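Local coordinates for glycosylation Associate Protein 1 (PDB 6OYC) that probably serves in the accessory Sec system, as the Gap1 member of a Gap1-Gap2-Gap3 complex linked to glycosylation and secretion of a surface adhesin, at residues Phe31-Gln37 with Ser254-Arg259; Phe303-Leu309 with Ile440-Gly446; Trp22-Pro26 with Glu357-Glu361. One frame throughout, in Å; residues are numbered along the deposited sequence.

Contact 1: Phe31-Gln37 with Ser254-Arg259; sequences FDDTINQ and SVFSER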
# COMPACT_ATOMS: atom_id res chain seq x y z
N PHE A 31 -0.95 -2.17 -1.33
CA PHE A 31 -1.29 -3.54 -1.69
C PHE A 31 -0.23 -4.53 -1.21
O PHE A 31 0.97 -4.32 -1.42
CB PHE A 31 -1.46 -3.63 -3.22
CG PHE A 31 -1.76 -5.01 -3.71
CD1 PHE A 31 -3.08 -5.47 -3.73
CD2 PHE A 31 -0.74 -5.87 -4.10
CE1 PHE A 31 -3.37 -6.76 -4.16
CE2 PHE A 31 -1.03 -7.16 -4.53
CZ PHE A 31 -2.34 -7.60 -4.56
N ASP A 32 -0.65 -5.60 -0.54
CA ASP A 32 0.34 -6.55 -0.04
C ASP A 32 -0.27 -7.95 -0.01
O ASP A 32 -1.38 -8.17 -0.50
CB ASP A 32 0.88 -6.12 1.32
CG ASP A 32 -0.12 -6.31 2.46
OD1 ASP A 32 -1.26 -6.76 2.22
OD2 ASP A 32 0.24 -5.99 3.61
N ASP A 33 0.46 -8.88 0.62
CA ASP A 33 0.06 -10.28 0.62
C ASP A 33 -1.28 -10.50 1.31
O ASP A 33 -2.06 -11.37 0.89
CB ASP A 33 1.17 -11.14 1.25
CG ASP A 33 1.60 -10.65 2.64
OD1 ASP A 33 1.62 -9.41 2.87
OD2 ASP A 33 1.93 -11.51 3.51
N THR A 34 -1.58 -9.74 2.36
CA THR A 34 -2.86 -9.94 3.03
C THR A 34 -4.02 -9.59 2.12
O THR A 34 -5.02 -10.32 2.06
CB THR A 34 -2.93 -9.12 4.31
OG1 THR A 34 -1.82 -9.45 5.16
CG2 THR A 34 -4.25 -9.38 5.06
N ILE A 35 -3.92 -8.46 1.41
CA ILE A 35 -4.98 -8.08 0.46
C ILE A 35 -5.15 -9.18 -0.58
O ILE A 35 -6.26 -9.65 -0.86
CB ILE A 35 -4.65 -6.74 -0.21
CG1 ILE A 35 -4.42 -5.62 0.82
CG2 ILE A 35 -5.71 -6.42 -1.29
CD1 ILE A 35 -5.66 -5.13 1.46
N ASN A 36 -4.03 -9.59 -1.18
CA ASN A 36 -4.09 -10.60 -2.22
C ASN A 36 -4.72 -11.88 -1.71
O ASN A 36 -5.58 -12.47 -2.38
CB ASN A 36 -2.67 -10.83 -2.74
CG ASN A 36 -2.57 -12.07 -3.57
OD1 ASN A 36 -2.42 -13.18 -3.04
ND2 ASN A 36 -2.69 -11.91 -4.89
N GLN A 37 -4.34 -12.31 -0.50
CA GLN A 37 -4.83 -13.58 0.03
C GLN A 37 -6.28 -13.50 0.47
O GLN A 37 -7.04 -14.45 0.28
CB GLN A 37 -3.94 -14.05 1.19
CG GLN A 37 -2.57 -14.51 0.70
CD GLN A 37 -1.49 -14.44 1.74
OE1 GLN A 37 -1.76 -14.41 2.95
NE2 GLN A 37 -0.24 -14.43 1.29
N SER A 254 2.75 -16.08 6.24
CA SER A 254 2.87 -15.47 4.91
C SER A 254 4.11 -14.59 4.86
O SER A 254 4.24 -13.63 5.63
CB SER A 254 1.62 -14.65 4.56
OG SER A 254 1.76 -14.07 3.27
N VAL A 255 5.02 -14.91 3.95
CA VAL A 255 6.27 -14.20 3.77
C VAL A 255 6.16 -13.35 2.51
O VAL A 255 5.85 -13.86 1.42
CB VAL A 255 7.45 -15.19 3.68
CG1 VAL A 255 8.73 -14.50 3.18
CG2 VAL A 255 7.69 -15.87 5.01
N PHE A 256 6.41 -12.04 2.64
CA PHE A 256 6.23 -11.09 1.56
C PHE A 256 7.52 -10.30 1.38
O PHE A 256 7.94 -9.57 2.29
CB PHE A 256 5.06 -10.15 1.85
CG PHE A 256 4.64 -9.32 0.68
CD1 PHE A 256 4.31 -9.92 -0.54
CD2 PHE A 256 4.57 -7.93 0.78
CE1 PHE A 256 3.90 -9.15 -1.62
CE2 PHE A 256 4.18 -7.14 -0.32
CZ PHE A 256 3.84 -7.76 -1.52
N SER A 257 8.14 -10.44 0.21
CA SER A 257 9.50 -9.93 0.02
C SER A 257 9.62 -8.42 0.26
O SER A 257 10.68 -7.96 0.71
CB SER A 257 9.98 -10.29 -1.38
OG SER A 257 9.15 -9.68 -2.37
N GLU A 258 8.58 -7.63 -0.02
CA GLU A 258 8.69 -6.19 0.21
C GLU A 258 8.81 -5.87 1.70
O GLU A 258 9.45 -4.88 2.07
CB GLU A 258 7.50 -5.46 -0.39
CG GLU A 258 7.49 -3.93 -0.19
CD GLU A 258 6.11 -3.29 -0.46
OE1 GLU A 258 6.02 -2.41 -1.35
OE2 GLU A 258 5.12 -3.67 0.22
N ARG A 259 8.22 -6.69 2.57
CA ARG A 259 8.20 -6.53 4.02
C ARG A 259 9.27 -7.35 4.73
O ARG A 259 9.84 -6.89 5.72
CB ARG A 259 6.84 -6.95 4.58
CG ARG A 259 6.71 -6.89 6.09
CD ARG A 259 5.31 -7.33 6.54
NE ARG A 259 5.08 -8.75 6.28
CZ ARG A 259 4.19 -9.22 5.41
NH1 ARG A 259 3.43 -8.38 4.70
NH2 ARG A 259 4.06 -10.53 5.24
O HOH W 1 3.17 -5.51 4.48
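Asp33 and Arg259 meet end-on, NH1 giving to OD1 and NH2 to OD2. The Arg259 NH1 to Asp33 OD1 bond is 2.8 Å long and almost straight. Both carboxylate oxygens are met on the syn side but well out of the carboxylate plane, by 31° at OD2, and the two planes are turned only 28° against each other. Ser254 comes from the other side: its OG gives to the anti lone pair of Asp33 OD2 at 2.6 Å. That hydroxyl in turn accepts from Gln37 NE2 at 2.8 Å, with OG lying near the amide plane. Asp33 CG sits between its backbone N and carbonyl carbon (chi1 53°), which turns the carboxylate across to strand 250-255. The Phe256 ring lies under the start of helix 33-43, with Asp33 N 3.9 Å above its centre. Asp32 is the N-cap; its OD1 accepts from Ile35 N, and a water joins its OD2 to Arg259 NH1. The contact docks a helix start on the end of a parallel strand in the first of two Rossmann-like sheets of this GT-B-related fold. Asp33 is buried, and its charge is met by three donors, so it probably stays ionised.

Contact 2: Phe303-Leu309 with Ile440-Gly446; sequences FDTRLAL and IAGISSG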
# COMPACT_ATOMS: atom_id res chain seq x y z
N PHE A 303 -1.09 -11.28 -7.41
CA PHE A 303 -2.02 -10.62 -8.32
C PHE A 303 -2.90 -9.59 -7.61
O PHE A 303 -3.37 -9.82 -6.49
CB PHE A 303 -2.94 -11.64 -8.99
CG PHE A 303 -2.23 -12.61 -9.87
CD1 PHE A 303 -1.74 -12.21 -11.11
CD2 PHE A 303 -2.06 -13.93 -9.46
CE1 PHE A 303 -1.07 -13.12 -11.93
CE2 PHE A 303 -1.41 -14.85 -10.27
CZ PHE A 303 -0.92 -14.44 -11.51
N ASP A 304 -3.15 -8.47 -8.29
CA ASP A 304 -4.10 -7.44 -7.85
C ASP A 304 -5.20 -7.35 -8.90
O ASP A 304 -5.01 -6.72 -9.95
CB ASP A 304 -3.41 -6.09 -7.67
CG ASP A 304 -4.39 -4.97 -7.26
OD1 ASP A 304 -5.59 -5.26 -7.01
OD2 ASP A 304 -3.96 -3.81 -7.19
N THR A 305 -6.35 -7.94 -8.61
CA THR A 305 -7.38 -8.08 -9.63
C THR A 305 -8.23 -6.83 -9.82
O THR A 305 -9.16 -6.86 -10.64
CB THR A 305 -8.28 -9.26 -9.30
OG1 THR A 305 -8.66 -9.19 -7.93
CG2 THR A 305 -7.52 -10.60 -9.56
N ARG A 306 -7.95 -5.73 -9.12
CA ARG A 306 -8.58 -4.46 -9.49
C ARG A 306 -8.15 -3.98 -10.87
O ARG A 306 -8.78 -3.07 -11.42
CB ARG A 306 -8.24 -3.37 -8.46
CG ARG A 306 -8.68 -3.66 -7.02
CD ARG A 306 -8.11 -2.64 -6.03
NE ARG A 306 -6.65 -2.69 -5.95
CZ ARG A 306 -5.90 -1.76 -5.37
NH1 ARG A 306 -6.47 -0.70 -4.81
NH2 ARG A 306 -4.57 -1.87 -5.37
N LEU A 307 -7.07 -4.52 -11.44
CA LEU A 307 -6.61 -4.09 -12.76
C LEU A 307 -7.56 -4.60 -13.84
O LEU A 307 -8.00 -5.76 -13.81
CB LEU A 307 -5.19 -4.61 -13.03
CG LEU A 307 -3.96 -3.86 -12.51
CD1 LEU A 307 -3.79 -2.48 -13.17
CD2 LEU A 307 -3.99 -3.74 -10.98
N ALA A 308 -7.87 -3.74 -14.81
CA ALA A 308 -8.60 -4.18 -15.99
C ALA A 308 -7.66 -4.91 -16.95
O ALA A 308 -6.47 -4.59 -17.04
CB ALA A 308 -9.25 -3.00 -16.70
N LEU A 309 -8.20 -5.90 -17.65
CA LEU A 309 -7.42 -6.69 -18.60
C LEU A 309 -7.82 -6.33 -20.03
O LEU A 309 -9.01 -6.37 -20.37
CB LEU A 309 -7.64 -8.18 -18.38
CG LEU A 309 -7.02 -8.81 -17.13
CD1 LEU A 309 -8.09 -9.26 -16.17
CD2 LEU A 309 -6.15 -9.98 -17.54
N ILE A 440 3.44 -5.91 -10.57
CA ILE A 440 2.20 -6.60 -10.20
C ILE A 440 1.06 -6.17 -11.11
O ILE A 440 0.26 -7.00 -11.56
CB ILE A 440 1.86 -6.33 -8.72
CG1 ILE A 440 2.81 -7.08 -7.79
CG2 ILE A 440 0.40 -6.69 -8.43
CD1 ILE A 440 2.93 -6.43 -6.43
N ALA A 441 0.96 -4.87 -11.37
CA ALA A 441 -0.09 -4.38 -12.26
C ALA A 441 0.07 -4.98 -13.66
O ALA A 441 -0.93 -5.29 -14.33
CB ALA A 441 -0.05 -2.85 -12.31
N GLY A 442 1.31 -5.18 -14.10
CA GLY A 442 1.59 -5.81 -15.38
C GLY A 442 1.04 -7.22 -15.50
O GLY A 442 0.24 -7.48 -16.41
N ILE A 443 1.42 -8.12 -14.60
CA ILE A 443 0.88 -9.48 -14.64
C ILE A 443 -0.61 -9.51 -14.32
O ILE A 443 -1.26 -10.52 -14.60
CB ILE A 443 1.59 -10.45 -13.66
CG1 ILE A 443 1.26 -10.08 -12.21
CG2 ILE A 443 3.09 -10.48 -13.87
CD1 ILE A 443 1.89 -11.03 -11.18
N SER A 444 -1.15 -8.46 -13.71
CA SER A 444 -2.57 -8.44 -13.37
C SER A 444 -3.42 -7.92 -14.52
O SER A 444 -4.63 -8.20 -14.55
CB SER A 444 -2.82 -7.57 -12.13
OG SER A 444 -2.26 -8.15 -10.96
N SER A 445 -2.82 -7.18 -15.44
CA SER A 445 -3.51 -6.55 -16.55
C SER A 445 -3.21 -7.20 -17.89
O SER A 445 -3.89 -6.90 -18.88
CB SER A 445 -3.11 -5.07 -16.63
OG SER A 445 -1.72 -4.99 -16.92
N GLY A 446 -2.22 -8.08 -17.95
CA GLY A 446 -1.76 -8.61 -19.21
C GLY A 446 -0.90 -7.67 -20.01
O GLY A 446 -0.36 -8.09 -21.04
O HOH W 2 -6.92 -8.23 -12.94
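Ser444 OG accepts a hydrogen bond from Asp304 N at the face of helix 436-445 that meets the linker between the two Rossmann-like domains of this GT-B-related fold. The linker runs from strand 297-299 to strand 318-323 and makes a type I turn at Asp304-Leu307. Ser444 can be followed outward. Its CB lies 3.2 Å from Asp304 O and also packs against the CB of Leu307. Its OG accepts from Asp304 N at 2.8 Å, with an N-H...O angle of 164°. The same OG donates its hydrogen to Ile440 O, one turn earlier in the helix. Chi1 of -68° sets OG beside its own backbone N, and Ser444 N and OG reach Ile440 O from opposite faces of its plane.

Apolar groups close in around this bond. The Phe303 ring crosses Ile443 at about a right angle, with CE1 3.7 Å from Ile443 CD1. Leu307 CD1 rests on Ala441 CB at 3.9 Å. The carboxylate of Asp304 has partners of its own. Arg306 grips it side-on, through NE and NH2, and Tyr437 OH also bonds to it. Asp304 OD1 further accepts from Arg306 N, which makes an Asx turn. Phe303 touches helix 484-502 as well, at Lys497 and Ile498. Toward the end of helix 436-445, backbone atoms take a larger part. Leu309 CG meets Ser444 O, and Leu309 CA lies 3.5 Å from Ser445 O in a CA-H...O contact. One water gives one hydrogen to Leu307 O and the other to Ser444 O, each at 2.8 Å.

Contact 3: Trp22-Pro26 with Glu357-Glu361; sequences WYFKP and EREFE. With SO4 (sulfate ion), chain K.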
# COMPACT_ATOMS: atom_id res chain seq x y z
N TRP A 22 -2.38 12.81 1.58
CA TRP A 22 -2.90 12.42 0.28
C TRP A 22 -1.92 12.72 -0.85
O TRP A 22 -1.93 12.04 -1.88
CB TRP A 22 -4.24 13.09 0.01
CG TRP A 22 -4.21 14.56 -0.39
CD1 TRP A 22 -4.52 15.63 0.41
CD2 TRP A 22 -3.92 15.11 -1.69
NE1 TRP A 22 -4.42 16.80 -0.30
CE2 TRP A 22 -4.06 16.51 -1.59
CE3 TRP A 22 -3.56 14.55 -2.92
CZ2 TRP A 22 -3.85 17.37 -2.68
CZ3 TRP A 22 -3.35 15.40 -4.01
CH2 TRP A 22 -3.49 16.80 -3.87
N TYR A 23 -1.07 13.73 -0.67
CA TYR A 23 -0.14 14.15 -1.70
C TYR A 23 1.27 13.64 -1.45
O TYR A 23 2.21 14.12 -2.09
CB TYR A 23 -0.12 15.68 -1.77
CG TYR A 23 0.13 16.36 -0.43
CD1 TYR A 23 1.43 16.56 0.05
CD2 TYR A 23 -0.93 16.78 0.37
CE1 TYR A 23 1.66 17.18 1.28
CE2 TYR A 23 -0.71 17.41 1.60
CZ TYR A 23 0.58 17.62 2.05
OH TYR A 23 0.80 18.23 3.26
N PHE A 24 1.45 12.71 -0.51
CA PHE A 24 2.80 12.32 -0.10
C PHE A 24 2.83 10.85 0.30
O PHE A 24 3.42 10.48 1.32
CB PHE A 24 3.29 13.21 1.05
CG PHE A 24 4.77 13.48 1.02
CD1 PHE A 24 5.39 13.88 -0.15
CD2 PHE A 24 5.53 13.30 2.16
CE1 PHE A 24 6.76 14.13 -0.18
CE2 PHE A 24 6.90 13.55 2.14
CZ PHE A 24 7.51 13.96 0.96
N LYS A 25 2.19 10.00 -0.48
CA LYS A 25 2.12 8.58 -0.12
C LYS A 25 3.48 7.91 -0.30
O LYS A 25 4.12 8.08 -1.34
CB LYS A 25 1.07 7.88 -0.98
CG LYS A 25 0.92 6.38 -0.72
CD LYS A 25 0.13 5.75 -1.87
CE LYS A 25 0.39 4.26 -2.03
NZ LYS A 25 1.83 3.95 -2.24
N PRO A 26 3.97 7.16 0.69
CA PRO A 26 5.15 6.31 0.46
C PRO A 26 4.84 5.20 -0.53
O PRO A 26 3.72 4.68 -0.58
CB PRO A 26 5.47 5.73 1.85
CG PRO A 26 4.61 6.47 2.82
CD PRO A 26 3.43 6.99 2.05
N GLU A 357 8.21 9.34 -7.63
CA GLU A 357 8.92 10.05 -6.57
C GLU A 357 8.00 11.08 -5.92
O GLU A 357 7.52 12.00 -6.60
CB GLU A 357 10.17 10.72 -7.11
CG GLU A 357 10.90 11.52 -6.03
CD GLU A 357 11.12 10.71 -4.74
OE1 GLU A 357 11.56 9.55 -4.82
OE2 GLU A 357 10.85 11.23 -3.64
N ARG A 358 7.78 10.95 -4.61
CA ARG A 358 6.87 11.87 -3.93
C ARG A 358 7.53 13.21 -3.59
O ARG A 358 6.83 14.23 -3.48
CB ARG A 358 6.31 11.21 -2.66
CG ARG A 358 7.31 10.94 -1.58
CD ARG A 358 6.60 10.33 -0.37
NE ARG A 358 7.56 9.88 0.63
CZ ARG A 358 7.27 9.59 1.90
NH1 ARG A 358 6.03 9.71 2.36
NH2 ARG A 358 8.24 9.20 2.71
N GLU A 359 8.85 13.24 -3.45
CA GLU A 359 9.54 14.48 -3.13
C GLU A 359 9.36 15.49 -4.26
O GLU A 359 9.62 15.19 -5.43
CB GLU A 359 11.04 14.23 -2.88
CG GLU A 359 11.39 13.55 -1.55
CD GLU A 359 11.02 14.39 -0.31
OE1 GLU A 359 10.60 15.57 -0.46
OE2 GLU A 359 11.14 13.86 0.82
N PHE A 360 8.91 16.69 -3.90
CA PHE A 360 8.49 17.64 -4.92
C PHE A 360 9.68 18.09 -5.77
O PHE A 360 9.65 17.97 -7.00
CB PHE A 360 7.78 18.83 -4.27
CG PHE A 360 6.37 18.52 -3.73
CD1 PHE A 360 5.95 17.21 -3.52
CD2 PHE A 360 5.47 19.54 -3.44
CE1 PHE A 360 4.67 16.94 -3.03
CE2 PHE A 360 4.19 19.27 -2.95
CZ PHE A 360 3.79 17.97 -2.75
N GLU A 361 10.76 18.53 -5.13
CA GLU A 361 11.83 19.15 -5.92
C GLU A 361 12.60 18.11 -6.75
O GLU A 361 13.01 18.40 -7.88
CB GLU A 361 12.77 19.95 -5.02
CG GLU A 361 12.46 21.45 -5.06
CD GLU A 361 12.85 22.11 -6.38
OE1 GLU A 361 12.03 22.12 -7.32
OE2 GLU A 361 13.98 22.65 -6.47
S SO4 K . 9.74 6.72 -0.19
O1 SO4 K . 8.67 6.12 -0.98
O2 SO4 K . 9.82 6.08 1.13
O3 SO4 K . 9.48 8.16 -0.08
O4 SO4 K . 11.02 6.54 -0.88
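Phe24 and Arg358 form the tight part of this contact, where the loop after strand 2-5 meets the turn leading into helix 360-375. Their flat ends stack with planes 20° apart. Arg358 CD sits over the Phe24 ring centre, 3.7 Å from the centroid, a CH-pi contact. The guanidinium carries on over the same face, with CZ 4.4 Å from the centroid, a cation-pi contact. Pro26 CA lies over the opposite face of the guanidinium, toward its rim, and Pro26 CG comes to 3.6 Å from Arg358 NH1. Arg358 NH1 also gives a 2.9 Å bond to Phe24 O, which lies in the guanidinium plane, but NH1 approaches from above the carbonyl plane. Arg358 CG stands between backbone N and carbonyl carbon (chi1 67°); with the extended chain beyond, this lays CG and CD across the Phe24 face and brings the guanidinium to Phe24 O.

Elsewhere the fit is looser. Glu359 OE2 lies at the Phe24 edge, 3.6 Å from CZ, and Glu359 is exposed. Phe360 CZ meets Tyr23 CD1, and Phe109 packs on both rings. This surface contact bridges the two Rossmann-like domains. On the outer side, Arg358 NE and NH2 make weak bonds to a sulfate and a glycerol, both probably left from crystallisation. The outer edge of the guanidinium can thus meet an anion, though nothing establishes a natural ligand here.

From the N terminus, Trp22-Pro26 opens contact 3 and Phe31-Gln37 opens contact 1. Ser254-Arg259 closes contact 1 inside the first parallel sheet region, after the ten-stranded antiparallel sheet has been inserted. Phe303-Leu309 then opens contact 2. Glu357-Glu361 closes contact 3, so the loop of contact 3 encloses all of contact 1. Contact 2 closes last, at Ile440-Gly446, and therefore crosses contact 3. Contacts 1 and 2 follow in series and touch: Asn36 ND2 lies 2.7 Å from Phe303 O, probably a hydrogen bond. Contact 3 stands apart, its centre about 23 Å from that of contact 1. Contacts 2 and 3 tie the second parallel-sheet domain to the linker and to the N-terminal domain.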